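Local structure of putative glycosyl hydrolase (Bacteroides thetaiotaomicron VPI-5482, 3K11) at residues L136-P141 and Q171-F176. The protein is probably a glycoside hydrolase related to family 88, although its substrate and reaction are not established. Sequence-based numbering, arbitrary orientation.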
ATOM      1  N   LEU A 136     -24.570 -32.171  20.777  1.00 26.69           N
ATOM      2  CA  LEU A 136     -25.546 -31.789  19.777  1.00 29.60           C
ATOM      3  C   LEU A 136     -24.879 -31.307  18.480  1.00 29.75           C
ATOM      4  O   LEU A 136     -25.449 -31.434  17.391  1.00 30.81           O
ATOM      5  CB  LEU A 136     -26.532 -30.745  20.344  1.00 31.11           C
ATOM      6  CG  LEU A 136     -27.458 -31.323  21.432  1.00 31.21           C
ATOM      7  CD1 LEU A 136     -28.324 -30.204  21.939  1.00 37.30           C
ATOM      8  CD2 LEU A 136     -28.316 -32.497  20.969  1.00 37.63           C
ATOM      9  N   GLN A 137     -23.662 -30.783  18.586  1.00 28.10           N
ATOM     10  CA  GLN A 137     -22.928 -30.327  17.426  1.00 27.95           C
ATOM     11  C   GLN A 137     -22.545 -31.551  16.586  1.00 27.50           C
ATOM     12  O   GLN A 137     -22.653 -31.528  15.367  1.00 29.79           O
ATOM     13  CB  GLN A 137     -21.667 -29.558  17.847  1.00 31.51           C
ATOM     14  CG  GLN A 137     -20.975 -28.966  16.671  1.00 26.48           C
ATOM     15  CD  GLN A 137     -19.736 -28.153  16.974  1.00 28.24           C
ATOM     16  OE1 GLN A 137     -18.951 -28.502  17.863  1.00 28.32           O
ATOM     17  NE2 GLN A 137     -19.513 -27.104  16.182  1.00 27.87           N
ATOM     18  N   ILE A 138     -22.120 -32.605  17.270  1.00 23.87           N
ATOM     19  CA  ILE A 138     -21.682 -33.847  16.632  1.00 23.12           C
ATOM     20  C   ILE A 138     -22.867 -34.582  16.079  1.00 23.95           C
ATOM     21  O   ILE A 138     -22.828 -35.089  14.964  1.00 25.76           O
ATOM     22  CB  ILE A 138     -20.922 -34.751  17.643  1.00 23.64           C
ATOM     23  CG1 ILE A 138     -19.602 -34.062  18.052  1.00 23.03           C
ATOM     24  CG2 ILE A 138     -20.686 -36.166  17.071  1.00 25.17           C
ATOM     25  CD1 ILE A 138     -18.986 -34.507  19.367  1.00 22.31           C
ATOM     26  N   LEU A 139     -23.936 -34.682  16.866  1.00 25.75           N
ATOM     27  CA  LEU A 139     -25.085 -35.521  16.488  1.00 25.00           C
ATOM     28  C   LEU A 139     -26.030 -34.850  15.504  1.00 26.18           C
ATOM     29  O   LEU A 139     -26.582 -35.514  14.624  1.00 26.13           O
ATOM     30  CB  LEU A 139     -25.885 -35.948  17.727  1.00 25.80           C
ATOM     31  CG  LEU A 139     -25.159 -36.860  18.730  1.00 25.72           C
ATOM     32  CD1 LEU A 139     -25.968 -36.895  20.025  1.00 24.25           C
ATOM     33  CD2 LEU A 139     -24.912 -38.248  18.142  1.00 30.10           C
ATOM     34  N   THR A 140     -26.217 -33.554  15.664  1.00 26.67           N
ATOM     35  CA  THR A 140     -27.156 -32.805  14.871  1.00 28.65           C
ATOM     36  C   THR A 140     -26.472 -31.527  14.371  1.00 28.34           C
ATOM     37  O   THR A 140     -26.821 -30.433  14.780  1.00 27.81           O
ATOM     38  CB  THR A 140     -28.432 -32.466  15.683  1.00 30.06           C
ATOM     39  OG1 THR A 140     -28.048 -31.816  16.914  1.00 34.80           O
ATOM     40  CG2 THR A 140     -29.216 -33.720  16.010  1.00 24.70           C
ATOM     41  N   PRO A 141     -25.482 -31.676  13.472  1.00 26.29           N
ATOM     42  CA  PRO A 141     -24.846 -30.495  12.922  1.00 26.20           C
ATOM     43  C   PRO A 141     -25.855 -29.645  12.156  1.00 26.59           C
ATOM     44  O   PRO A 141     -26.806 -30.187  11.597  1.00 25.76           O
ATOM     45  CB  PRO A 141     -23.793 -31.068  11.966  1.00 25.82           C
ATOM     46  CG  PRO A 141     -24.288 -32.423  11.612  1.00 25.72           C
ATOM     47  CD  PRO A 141     -24.954 -32.914  12.878  1.00 28.45           C
ATOM     48  N   GLN A 171     -20.787 -40.890   8.329  1.00 24.66           N
ATOM     49  CA  GLN A 171     -22.039 -40.881   7.535  1.00 24.74           C
ATOM     50  C   GLN A 171     -22.986 -39.783   7.988  1.00 24.34           C
ATOM     51  O   GLN A 171     -23.631 -39.117   7.152  1.00 24.15           O
ATOM     52  CB  GLN A 171     -22.750 -42.236   7.581  1.00 23.19           C
ATOM     53  CG  GLN A 171     -21.929 -43.427   7.003  1.00 26.89           C
ATOM     54  CD  GLN A 171     -21.591 -43.292   5.558  1.00 26.99           C
ATOM     55  OE1 GLN A 171     -22.288 -42.607   4.811  1.00 30.93           O
ATOM     56  NE2 GLN A 171     -20.483 -43.911   5.137  1.00 28.23           N
ATOM     57  N   ASN A 172     -23.065 -39.561   9.295  1.00 23.46           N
ATOM     58  CA  ASN A 172     -23.951 -38.520   9.830  1.00 24.44           C
ATOM     59  C   ASN A 172     -23.495 -37.129   9.398  1.00 26.64           C
ATOM     60  O   ASN A 172     -24.266 -36.298   8.983  1.00 25.56           O
ATOM     61  CB  ASN A 172     -23.968 -38.604  11.356  1.00 26.92           C
ATOM     62  CG  ASN A 172     -24.992 -37.690  11.991  1.00 28.19           C
ATOM     63  OD1 ASN A 172     -26.158 -37.743  11.634  1.00 28.45           O
ATOM     64  ND2 ASN A 172     -24.568 -36.873  12.953  1.00 26.00           N
ATOM     65  N   TYR A 173     -22.217 -36.866   9.572  1.00 24.58           N
ATOM     66  CA  TYR A 173     -21.656 -35.593   9.174  1.00 23.23           C
ATOM     67  C   TYR A 173     -21.841 -35.359   7.686  1.00 25.23           C
ATOM     68  O   TYR A 173     -22.284 -34.284   7.237  1.00 23.11           O
ATOM     69  CB  TYR A 173     -20.177 -35.585   9.485  1.00 24.11           C
ATOM     70  CG  TYR A 173     -19.764 -35.248  10.915  1.00 24.28           C
ATOM     71  CD1 TYR A 173     -20.385 -34.246  11.645  1.00 22.62           C
ATOM     72  CD2 TYR A 173     -18.653 -35.864  11.474  1.00 28.33           C
ATOM     73  CE1 TYR A 173     -19.932 -33.905  12.928  1.00 24.89           C
ATOM     74  CE2 TYR A 173     -18.213 -35.556  12.731  1.00 27.29           C
ATOM     75  CZ  TYR A 173     -18.850 -34.576  13.461  1.00 25.59           C
ATOM     76  OH  TYR A 173     -18.340 -34.234  14.709  1.00 28.03           O
ATOM     77  N   PHE A 174     -21.507 -36.359   6.901  1.00 25.22           N
ATOM     78  CA  PHE A 174     -21.549 -36.172   5.439  1.00 26.37           C
ATOM     79  C   PHE A 174     -22.968 -36.102   4.900  1.00 24.97           C
ATOM     80  O   PHE A 174     -23.241 -35.369   3.971  1.00 26.12           O
ATOM     81  CB  PHE A 174     -20.800 -37.262   4.687  1.00 23.69           C
ATOM     82  CG  PHE A 174     -20.418 -36.833   3.306  1.00 25.06           C
ATOM     83  CD1 PHE A 174     -19.420 -35.912   3.130  1.00 26.45           C
ATOM     84  CD2 PHE A 174     -21.144 -37.249   2.209  1.00 24.72           C
ATOM     85  CE1 PHE A 174     -19.102 -35.460   1.877  1.00 31.17           C
ATOM     86  CE2 PHE A 174     -20.813 -36.832   0.950  1.00 25.95           C
ATOM     87  CZ  PHE A 174     -19.790 -35.928   0.777  1.00 26.17           C
ATOM     88  N   ASP A 175     -23.888 -36.834   5.500  1.00 23.59           N
ATOM     89  CA  ASP A 175     -25.281 -36.688   5.102  1.00 24.13           C
ATOM     90  C   ASP A 175     -25.696 -35.230   5.275  1.00 23.38           C
ATOM     91  O   ASP A 175     -26.360 -34.639   4.403  1.00 25.95           O
ATOM     92  CB  ASP A 175     -26.170 -37.556   5.955  1.00 24.43           C
ATOM     93  CG  ASP A 175     -27.672 -37.407   5.603  1.00 33.10           C
ATOM     94  OD1 ASP A 175     -28.039 -37.417   4.434  1.00 37.10           O
ATOM     95  OD2 ASP A 175     -28.480 -37.309   6.517  1.00 42.46           O
ATOM     96  N   PHE A 176     -25.329 -34.631   6.409  1.00 25.30           N
ATOM     97  CA  PHE A 176     -25.607 -33.185   6.576  1.00 22.04           C
ATOM     98  C   PHE A 176     -24.977 -32.325   5.467  1.00 26.23           C
ATOM     99  O   PHE A 176     -25.629 -31.471   4.862  1.00 22.73           O
ATOM    100  CB  PHE A 176     -25.192 -32.619   7.941  1.00 25.13           C
ATOM    101  CG  PHE A 176     -25.340 -31.131   7.973  1.00 20.72           C
ATOM    102  CD1 PHE A 176     -26.571 -30.565   8.227  1.00 24.14           C
ATOM    103  CD2 PHE A 176     -24.283 -30.321   7.656  1.00 26.81           C
ATOM    104  CE1 PHE A 176     -26.713 -29.196   8.165  1.00 24.45           C
ATOM    105  CE2 PHE A 176     -24.454 -28.950   7.565  1.00 27.08           C
ATOM    106  CZ  PHE A 176     -25.669 -28.421   7.791  1.00 23.18           C
TER
HETATM  107  O   HOH W   1     -21.630 -37.089  13.348  1.00 25.29           O
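Asn172 ND2 is gripped from two directions where helix 133-139 ends against helix 167-180. Asn172 ND2 donates to Leu139 O at 2.9 Å; the bond is nearly straight, with an N-H...O angle of 164°. The acceptor lies close to the amide plane of Asn172, while the nitrogen stands above the carbonyl plane of Leu139. ND2 also donates to a water at 3.0 Å. The water in turn donates to Ile138 O at 2.8 Å, bridging the two segments. It sits 3.4 Å above one face of the Tyr173 ring, over the centre. The Asn172 side chain reaches across because CG lies anti to the backbone N (chi1 -172°). With an alanine here, Leu139 O would probably lose this donor and the water one of its anchors.

Mostly apolar packing surrounds the amide. The Tyr173 hydroxyl lies against Ile138, with OH 3.6 Å from CG1. Pro141 CG meets the edge of the same ring. Pro141 CG also packs 3.8 Å from Phe176 CB, and the Pro141 carbonyl carbon lies over one face of the Phe176 ring, toward its rim. Beyond the pair, Tyr173 rests on Val150, Cys151 and Met154 of helix 148-160, and Ile138 on Leu114 of helix 101-128.

Thr140 leaves helical geometry, and its OG1 returns to Leu136 O at 2.7 Å, beside the backbone bond from Thr140 N. The helix end is thus tied within itself and to its neighbour: the side-chain amide serves the carbonyl of Leu139 and the water that of Ile138, both in the last turn, and Pro141 adds apolar packing against Tyr173 and Phe176.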